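PDB 5HX0: sialidase domain-containing protein, which is of unknown function but has a sialidase-like beta-propeller fold, and may therefore bind or process glycans. Local coordinates for residues Met212-Ala226 against Ser236-Trp249. Numbering follows the deposited sequence.
Sequences MYEGKNGRILWVVAA and SNHLLISDDKGLTW
Trp222 drives the edge of its six-membered ring into the face of Trp249, an edge-to-face pair with centroids 4.9 Å apart and planes at 56°. Trp222 CE3 stands over the middle of that face, while Ser242 CB lies against the other, offset toward the rim. The Trp222 ring is itself clamped between the selenomethionine methyl, Met212 CE, and Val224 CG1, one over the centre of each face. Ile220, Trp222, Val224 and Ser242 project from one face of an antiparallel hairpin, strands 220-229 and 234-242, the inner strands of a four-stranded propeller blade in the BNR-repeat, sialidase-like fold; Met212 and Trp249 pack onto it from outside the two strands. On the reverse face, Asn237 swings its amide across Val223 CG1, and ND2 reaches Val224 O at 3.1 Å from well above the carbonyl plane, leaving the flatter approach to His238 N; ND2 also bonds Asn264 O. At the hairpin's open end, just after the type I turn Gly215-Gly218, Arg219 bends at chi3 (-63°), laying its guanidinium over Ile241 CG2; Asp243 OD1, nearly in the guanidinium plane, accepts from NE on its syn side, a 3.1 Å salt bridge, the carboxylate turned by 50°. One water joins Glu214 OE2, Gly218 O and Lys245 NZ; Glu214 OE1 accepts from Lys133 N, and Lys245 also salt-bridges Asp134.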
HETATM    1  N   MSE A 212     -17.821  -6.277  15.606  1.00 14.22           N
HETATM    2  CA  MSE A 212     -19.103  -5.596  15.568  1.00 12.91           C
HETATM    3  C   MSE A 212     -20.177  -6.663  15.585  1.00 14.08           C
HETATM    4  O   MSE A 212     -19.863  -7.844  15.457  1.00 12.23           O
HETATM    5  CB  MSE A 212     -19.236  -4.741  14.302  1.00 11.04           C
HETATM    6  CG  MSE A 212     -18.164  -3.700  14.144  1.00 12.31           C
HETATM    7 SE   MSE A 212     -18.385  -2.854  12.396  0.77 19.74          SE
HETATM    8  CE  MSE A 212     -17.117  -1.398  12.573  1.00 18.47           C
ATOM      9  N   TYR A 213     -21.449  -6.267  15.712  1.00 14.95           N
ATOM     10  CA  TYR A 213     -22.521  -7.254  15.648  1.00 15.62           C
ATOM     11  C   TYR A 213     -23.738  -6.617  14.986  1.00 14.50           C
ATOM     12  O   TYR A 213     -24.087  -5.467  15.274  1.00 14.76           O
ATOM     13  CB  TYR A 213     -22.859  -7.798  17.051  1.00 14.89           C
ATOM     14  CG  TYR A 213     -23.728  -9.034  17.025  1.00 14.70           C
ATOM     15  CD1 TYR A 213     -25.121  -8.926  17.021  1.00 18.04           C
ATOM     16  CD2 TYR A 213     -23.164 -10.302  16.979  1.00 22.36           C
ATOM     17  CE1 TYR A 213     -25.919 -10.049  16.983  1.00 22.96           C
ATOM     18  CE2 TYR A 213     -23.959 -11.440  16.948  1.00 21.68           C
ATOM     19  CZ  TYR A 213     -25.332 -11.301  16.943  1.00 28.04           C
ATOM     20  OH  TYR A 213     -26.140 -12.410  16.907  1.00 35.15           O
ATOM     21  N   GLU A 214     -24.355  -7.347  14.067  1.00 10.21           N
ATOM     22  CA  GLU A 214     -25.573  -6.868  13.419  1.00 12.55           C
ATOM     23  C   GLU A 214     -26.758  -7.312  14.280  1.00 12.03           C
ATOM     24  O   GLU A 214     -27.046  -8.503  14.378  1.00 15.46           O
ATOM     25  CB  GLU A 214     -25.666  -7.404  11.991  1.00 13.14           C
ATOM     26  CG  GLU A 214     -26.879  -6.856  11.219  1.00 16.43           C
ATOM     27  CD  GLU A 214     -27.046  -7.484   9.832  1.00 18.25           C
ATOM     28  OE1 GLU A 214     -26.381  -8.501   9.526  1.00 14.90           O
ATOM     29  OE2 GLU A 214     -27.859  -6.952   9.050  1.00 18.08           O
ATOM     30  N   GLY A 215     -27.433  -6.368  14.914  1.00 20.73           N
ATOM     31  CA  GLY A 215     -28.562  -6.729  15.749  1.00 23.19           C
ATOM     32  C   GLY A 215     -29.724  -7.272  14.930  1.00 26.55           C
ATOM     33  O   GLY A 215     -29.778  -7.148  13.706  1.00 22.08           O
ATOM     34  N   LYS A 216     -30.684  -7.887  15.631  1.00 31.66           N
ATOM     35  CA  LYS A 216     -31.791  -8.535  14.929  1.00 34.08           C
ATOM     36  C   LYS A 216     -32.601  -7.531  14.114  1.00 26.92           C
ATOM     37  O   LYS A 216     -33.181  -7.894  13.086  1.00 29.33           O
ATOM     38  CB  LYS A 216     -32.692  -9.295  15.918  1.00 27.69           C
ATOM     39  N   ASN A 217     -32.619  -6.264  14.519  1.00 23.90           N
ATOM     40  CA  ASN A 217     -33.341  -5.254  13.763  1.00 26.98           C
ATOM     41  C   ASN A 217     -32.502  -4.622  12.659  1.00 27.58           C
ATOM     42  O   ASN A 217     -32.942  -3.646  12.050  1.00 28.59           O
ATOM     43  CB  ASN A 217     -33.878  -4.165  14.698  1.00 40.34           C
ATOM     44  CG  ASN A 217     -32.783  -3.470  15.479  1.00 48.72           C
ATOM     45  OD1 ASN A 217     -31.598  -3.652  15.204  1.00 38.27           O
ATOM     46  ND2 ASN A 217     -33.177  -2.667  16.467  1.00 48.34           N
ATOM     47  N   GLY A 218     -31.311  -5.155  12.386  1.00 19.58           N
ATOM     48  CA  GLY A 218     -30.457  -4.632  11.333  1.00 24.36           C
ATOM     49  C   GLY A 218     -29.529  -3.507  11.759  1.00 20.73           C
ATOM     50  O   GLY A 218     -28.677  -3.084  10.965  1.00 24.68           O
ATOM     51  N   ARG A 219     -29.677  -3.004  12.975  1.00 17.78           N
ATOM     52  CA  ARG A 219     -28.758  -2.008  13.500  1.00 21.79           C
ATOM     53  C   ARG A 219     -27.398  -2.658  13.790  1.00 17.81           C
ATOM     54  O   ARG A 219     -27.329  -3.826  14.175  1.00 25.62           O
ATOM     55  CB  ARG A 219     -29.400  -1.401  14.741  1.00 28.33           C
ATOM     56  CG  ARG A 219     -28.529  -0.932  15.832  1.00 45.31           C
ATOM     57  CD  ARG A 219     -29.438  -0.328  16.926  1.00 59.09           C
ATOM     58  NE  ARG A 219     -30.180   0.851  16.463  1.00 59.83           N
ATOM     59  CZ  ARG A 219     -30.740   1.751  17.270  1.00 52.90           C
ATOM     60  NH1 ARG A 219     -30.647   1.616  18.587  1.00 38.75           N
ATOM     61  NH2 ARG A 219     -31.387   2.791  16.761  1.00 56.07           N
ATOM     62  N   ILE A 220     -26.308  -1.921  13.561  1.00 15.34           N
ATOM     63  CA  ILE A 220     -24.958  -2.453  13.793  1.00 13.12           C
ATOM     64  C   ILE A 220     -24.409  -1.874  15.088  1.00 16.60           C
ATOM     65  O   ILE A 220     -24.363  -0.649  15.255  1.00 19.30           O
ATOM     66  CB  ILE A 220     -24.001  -2.135  12.635  1.00 16.18           C
ATOM     67  CG1 ILE A 220     -24.601  -2.581  11.303  1.00 19.02           C
ATOM     68  CG2 ILE A 220     -22.645  -2.856  12.883  1.00 12.74           C
ATOM     69  CD1 ILE A 220     -23.734  -2.220  10.151  1.00 31.10           C
ATOM     70  N   LEU A 221     -23.951  -2.754  15.970  1.00 15.86           N
ATOM     71  CA  LEU A 221     -23.370  -2.408  17.260  1.00 14.54           C
ATOM     72  C   LEU A 221     -21.853  -2.445  17.154  1.00 14.94           C
ATOM     73  O   LEU A 221     -21.294  -3.367  16.566  1.00 11.23           O
ATOM     74  CB  LEU A 221     -23.822  -3.412  18.325  1.00 12.11           C
ATOM     75  CG  LEU A 221     -25.323  -3.622  18.387  1.00 18.74           C
ATOM     76  CD1 LEU A 221     -25.649  -4.780  19.309  1.00 20.21           C
ATOM     77  CD2 LEU A 221     -25.968  -2.342  18.874  1.00 18.84           C
ATOM     78  N   TRP A 222     -21.187  -1.461  17.750  1.00 13.32           N
ATOM     79  CA  TRP A 222     -19.728  -1.393  17.697  1.00 14.21           C
ATOM     80  C   TRP A 222     -19.246  -0.789  19.004  1.00 14.78           C
ATOM     81  O   TRP A 222     -19.569   0.367  19.301  1.00 18.24           O
ATOM     82  CB  TRP A 222     -19.264  -0.540  16.513  1.00 12.32           C
ATOM     83  CG  TRP A 222     -17.788  -0.584  16.248  1.00 16.29           C
ATOM     84  CD1 TRP A 222     -16.883  -1.497  16.716  1.00 16.47           C
ATOM     85  CD2 TRP A 222     -17.049   0.350  15.448  1.00 13.76           C
ATOM     86  NE1 TRP A 222     -15.618  -1.192  16.249  1.00 12.39           N
ATOM     87  CE2 TRP A 222     -15.699  -0.065  15.464  1.00 13.60           C
ATOM     88  CE3 TRP A 222     -17.408   1.491  14.710  1.00 15.07           C
ATOM     89  CZ2 TRP A 222     -14.702   0.618  14.772  1.00 15.78           C
ATOM     90  CZ3 TRP A 222     -16.426   2.171  14.026  1.00 14.61           C
ATOM     91  CH2 TRP A 222     -15.082   1.738  14.060  1.00 20.40           C
ATOM     92  N   VAL A 223     -18.490  -1.547  19.791  1.00 11.00           N
ATOM     93  CA  VAL A 223     -17.917  -0.999  21.022  1.00 16.39           C
ATOM     94  C   VAL A 223     -16.500  -0.515  20.729  1.00 14.95           C
ATOM     95  O   VAL A 223     -15.613  -1.316  20.402  1.00 14.39           O
ATOM     96  CB  VAL A 223     -17.939  -2.022  22.161  1.00 15.93           C
ATOM     97  CG1 VAL A 223     -17.217  -1.459  23.404  1.00 11.77           C
ATOM     98  CG2 VAL A 223     -19.387  -2.393  22.492  1.00 16.25           C
ATOM     99  N   VAL A 224     -16.288   0.793  20.863  1.00 12.25           N
ATOM    100  CA  VAL A 224     -15.028   1.432  20.491  1.00 13.44           C
ATOM    101  C   VAL A 224     -14.275   1.844  21.750  1.00 15.08           C
ATOM    102  O   VAL A 224     -14.816   1.887  22.856  1.00 16.77           O
ATOM    103  CB  VAL A 224     -15.224   2.657  19.571  1.00 12.55           C
ATOM    104  CG1 VAL A 224     -15.854   2.255  18.231  1.00 13.77           C
ATOM    105  CG2 VAL A 224     -16.052   3.743  20.289  1.00 14.24           C
ATOM    106  N   ALA A 225     -12.996   2.143  21.565  1.00 13.47           N
ATOM    107  CA  ALA A 225     -12.122   2.569  22.642  1.00 15.88           C
ATOM    108  C   ALA A 225     -11.892   4.063  22.525  1.00 18.97           C
ATOM    109  O   ALA A 225     -11.920   4.622  21.427  1.00 17.39           O
ATOM    110  CB  ALA A 225     -10.776   1.834  22.580  1.00 15.66           C
ATOM    111  N   ALA A 226     -11.654   4.713  23.664  1.00 17.02           N
ATOM    112  CA  ALA A 226     -11.310   6.130  23.637  1.00 15.26           C
ATOM    113  C   ALA A 226     -10.333   6.421  24.766  1.00 20.52           C
ATOM    114  O   ALA A 226     -10.490   5.905  25.878  1.00 17.34           O
ATOM    115  CB  ALA A 226     -12.559   7.022  23.760  1.00 15.76           C
ATOM    116  N   SER A 236     -11.470   4.007  27.913  1.00 17.06           N
ATOM    117  CA  SER A 236     -12.788   3.490  28.268  1.00 18.82           C
ATOM    118  C   SER A 236     -13.496   3.039  26.993  1.00 14.64           C
ATOM    119  O   SER A 236     -13.092   3.394  25.883  1.00 15.89           O
ATOM    120  CB  SER A 236     -13.624   4.561  29.006  1.00 14.78           C
ATOM    121  OG  SER A 236     -13.674   5.742  28.214  1.00 18.62           O
ATOM    122  N   ASN A 237     -14.561   2.254  27.162  1.00 22.84           N
ATOM    123  CA  ASN A 237     -15.336   1.714  26.053  1.00 19.70           C
ATOM    124  C   ASN A 237     -16.696   2.398  25.973  1.00 17.95           C
ATOM    125  O   ASN A 237     -17.298   2.757  26.997  1.00 19.76           O
ATOM    126  CB  ASN A 237     -15.549   0.197  26.191  1.00 19.60           C
ATOM    127  CG  ASN A 237     -14.308  -0.611  25.823  1.00 15.30           C
ATOM    128  OD1 ASN A 237     -13.932  -1.533  26.541  1.00 19.84           O
ATOM    129  ND2 ASN A 237     -13.663  -0.260  24.703  1.00 12.16           N
ATOM    130  N   HIS A 238     -17.179   2.533  24.743  1.00 16.19           N
ATOM    131  CA  HIS A 238     -18.385   3.272  24.410  1.00 16.41           C
ATOM    132  C   HIS A 238     -19.056   2.560  23.244  1.00 19.33           C
ATOM    133  O   HIS A 238     -18.374   2.055  22.350  1.00 18.73           O
ATOM    134  CB  HIS A 238     -18.025   4.727  24.066  1.00 19.76           C
ATOM    135  CG  HIS A 238     -17.223   5.385  25.141  1.00 20.65           C
ATOM    136  ND1 HIS A 238     -17.810   6.047  26.199  1.00 19.09           N
ATOM    137  CD2 HIS A 238     -15.893   5.385  25.390  1.00 20.25           C
ATOM    138  CE1 HIS A 238     -16.871   6.468  27.029  1.00 25.00           C
ATOM    139  NE2 HIS A 238     -15.699   6.075  26.567  1.00 19.93           N
ATOM    140  N   LEU A 239     -20.383   2.481  23.279  1.00 16.25           N
ATOM    141  CA  LEU A 239     -21.137   1.815  22.223  1.00 16.59           C
ATOM    142  C   LEU A 239     -21.525   2.813  21.135  1.00 18.76           C
ATOM    143  O   LEU A 239     -22.187   3.822  21.416  1.00 24.04           O
ATOM    144  CB  LEU A 239     -22.388   1.151  22.792  1.00 15.11           C
ATOM    145  CG  LEU A 239     -23.311   0.454  21.784  1.00 17.94           C
ATOM    146  CD1 LEU A 239     -22.611  -0.722  21.123  1.00 13.50           C
ATOM    147  CD2 LEU A 239     -24.592   0.003  22.468  1.00 21.17           C
ATOM    148  N   LEU A 240     -21.130   2.525  19.901  1.00 14.72           N
ATOM    149  CA  LEU A 240     -21.657   3.206  18.732  1.00 17.98           C
ATOM    150  C   LEU A 240     -22.684   2.319  18.042  1.00 20.83           C
ATOM    151  O   LEU A 240     -22.625   1.088  18.103  1.00 15.09           O
ATOM    152  CB  LEU A 240     -20.562   3.562  17.726  1.00 16.81           C
ATOM    153  CG  LEU A 240     -19.324   4.301  18.227  1.00 20.33           C
ATOM    154  CD1 LEU A 240     -18.441   4.672  17.058  1.00 13.08           C
ATOM    155  CD2 LEU A 240     -19.716   5.527  19.019  1.00 23.92           C
ATOM    156  N   ILE A 241     -23.617   2.960  17.361  1.00 19.00           N
ATOM    157  CA  ILE A 241     -24.678   2.266  16.656  1.00 16.80           C
ATOM    158  C   ILE A 241     -24.810   2.874  15.267  1.00 21.16           C
ATOM    159  O   ILE A 241     -24.783   4.101  15.117  1.00 20.43           O
ATOM    160  CB  ILE A 241     -25.998   2.375  17.441  1.00 23.60           C
ATOM    161  CG1 ILE A 241     -25.918   1.575  18.750  1.00 20.09           C
ATOM    162  CG2 ILE A 241     -27.139   2.012  16.562  1.00 28.34           C
ATOM    163  CD1 ILE A 241     -27.199   1.589  19.559  1.00 28.75           C
ATOM    164  N   SER A 242     -24.949   2.022  14.252  1.00 17.37           N
ATOM    165  CA  SER A 242     -25.191   2.473  12.891  1.00 14.69           C
ATOM    166  C   SER A 242     -26.554   1.977  12.428  1.00 20.03           C
ATOM    167  O   SER A 242     -26.824   0.776  12.483  1.00 18.81           O
ATOM    168  CB  SER A 242     -24.115   1.978  11.924  1.00 17.70           C
ATOM    169  OG  SER A 242     -24.461   2.401  10.603  1.00 18.20           O
ATOM    170  N   ASP A 243     -27.396   2.895  11.941  1.00 16.87           N
ATOM    171  CA  ASP A 243     -28.672   2.529  11.343  1.00 21.14           C
ATOM    172  C   ASP A 243     -28.643   2.574   9.824  1.00 22.46           C
ATOM    173  O   ASP A 243     -29.703   2.483   9.195  1.00 22.46           O
ATOM    174  CB  ASP A 243     -29.793   3.440  11.856  1.00 33.13           C
ATOM    175  CG  ASP A 243     -30.123   3.182  13.309  1.00 43.46           C
ATOM    176  OD1 ASP A 243     -30.524   2.041  13.635  1.00 47.86           O
ATOM    177  OD2 ASP A 243     -29.971   4.116  14.122  1.00 47.77           O
ATOM    178  N   ASP A 244     -27.472   2.724   9.219  1.00 15.11           N
ATOM    179  CA  ASP A 244     -27.400   2.753   7.762  1.00 22.45           C
ATOM    180  C   ASP A 244     -26.334   1.802   7.250  1.00 18.73           C
ATOM    181  O   ASP A 244     -25.658   2.078   6.252  1.00 20.71           O
ATOM    182  CB  ASP A 244     -27.165   4.173   7.238  1.00 19.67           C
ATOM    183  CG  ASP A 244     -26.022   4.874   7.928  1.00 27.74           C
ATOM    184  OD1 ASP A 244     -25.175   4.186   8.546  1.00 19.98           O
ATOM    185  OD2 ASP A 244     -25.970   6.126   7.849  1.00 22.35           O
ATOM    186  N   LYS A 245     -26.182   0.657   7.922  1.00 20.56           N
ATOM    187  CA  LYS A 245     -25.288  -0.418   7.480  1.00 21.02           C
ATOM    188  C   LYS A 245     -23.832   0.048   7.403  1.00 14.71           C
ATOM    189  O   LYS A 245     -23.073  -0.329   6.502  1.00 20.91           O
ATOM    190  CB  LYS A 245     -25.761  -1.011   6.150  1.00 26.65           C
ATOM    191  CG  LYS A 245     -27.092  -1.772   6.296  1.00 23.61           C
ATOM    192  CD  LYS A 245     -27.600  -2.279   4.957  1.00 25.92           C
ATOM    193  CE  LYS A 245     -28.990  -2.912   5.094  1.00 28.46           C
ATOM    194  NZ  LYS A 245     -28.977  -4.203   5.853  1.00 19.92           N
ATOM    195  N   GLY A 246     -23.427   0.864   8.368  1.00 16.04           N
ATOM    196  CA  GLY A 246     -22.038   1.252   8.491  1.00 19.02           C
ATOM    197  C   GLY A 246     -21.619   2.510   7.759  1.00 24.72           C
ATOM    198  O   GLY A 246     -20.421   2.806   7.734  1.00 23.82           O
ATOM    199  N   LEU A 247     -22.549   3.259   7.154  1.00 19.30           N
ATOM    200  CA  LEU A 247     -22.150   4.523   6.537  1.00 18.67           C
ATOM    201  C   LEU A 247     -21.858   5.581   7.596  1.00 18.16           C
ATOM    202  O   LEU A 247     -20.887   6.340   7.472  1.00 22.66           O
ATOM    203  CB  LEU A 247     -23.229   5.014   5.566  1.00 17.08           C
ATOM    204  CG  LEU A 247     -23.464   4.105   4.346  1.00 24.75           C
ATOM    205  CD1 LEU A 247     -24.594   4.675   3.469  1.00 29.81           C
ATOM    206  CD2 LEU A 247     -22.189   3.881   3.508  1.00 24.11           C
ATOM    207  N   THR A 248     -22.650   5.621   8.661  1.00 18.12           N
ATOM    208  CA  THR A 248     -22.445   6.589   9.733  1.00 20.03           C
ATOM    209  C   THR A 248     -22.737   5.926  11.068  1.00 18.71           C
ATOM    210  O   THR A 248     -23.434   4.914  11.140  1.00 21.58           O
ATOM    211  CB  THR A 248     -23.342   7.836   9.593  1.00 26.43           C
ATOM    212  OG1 THR A 248     -24.706   7.466   9.831  1.00 24.73           O
ATOM    213  CG2 THR A 248     -23.208   8.487   8.189  1.00 28.59           C
ATOM    214  N   TRP A 249     -22.221   6.536  12.136  1.00 17.55           N
ATOM    215  CA  TRP A 249     -22.308   6.012  13.492  1.00 20.96           C
ATOM    216  C   TRP A 249     -22.812   7.096  14.432  1.00 24.60           C
ATOM    217  O   TRP A 249     -22.449   8.264  14.289  1.00 20.67           O
ATOM    218  CB  TRP A 249     -20.929   5.512  13.960  1.00 18.75           C
ATOM    219  CG  TRP A 249     -20.399   4.416  13.081  1.00 19.15           C
ATOM    220  CD1 TRP A 249     -19.604   4.542  11.961  1.00 18.03           C
ATOM    221  CD2 TRP A 249     -20.640   3.018  13.253  1.00 18.58           C
ATOM    222  NE1 TRP A 249     -19.343   3.289  11.429  1.00 16.70           N
ATOM    223  CE2 TRP A 249     -19.968   2.342  12.207  1.00 17.99           C
ATOM    224  CE3 TRP A 249     -21.369   2.268  14.193  1.00 18.03           C
ATOM    225  CZ2 TRP A 249     -20.005   0.952  12.077  1.00 16.80           C
ATOM    226  CZ3 TRP A 249     -21.404   0.883  14.059  1.00 15.97           C
ATOM    227  CH2 TRP A 249     -20.724   0.246  13.012  1.00 14.33           C
TER
HETATM  228  O   HOH W   1     -28.097  -4.345   8.682  1.00 21.37           O
HETATM  229  O   HOH W   2     -27.675  -0.681   9.987  1.00 21.61           O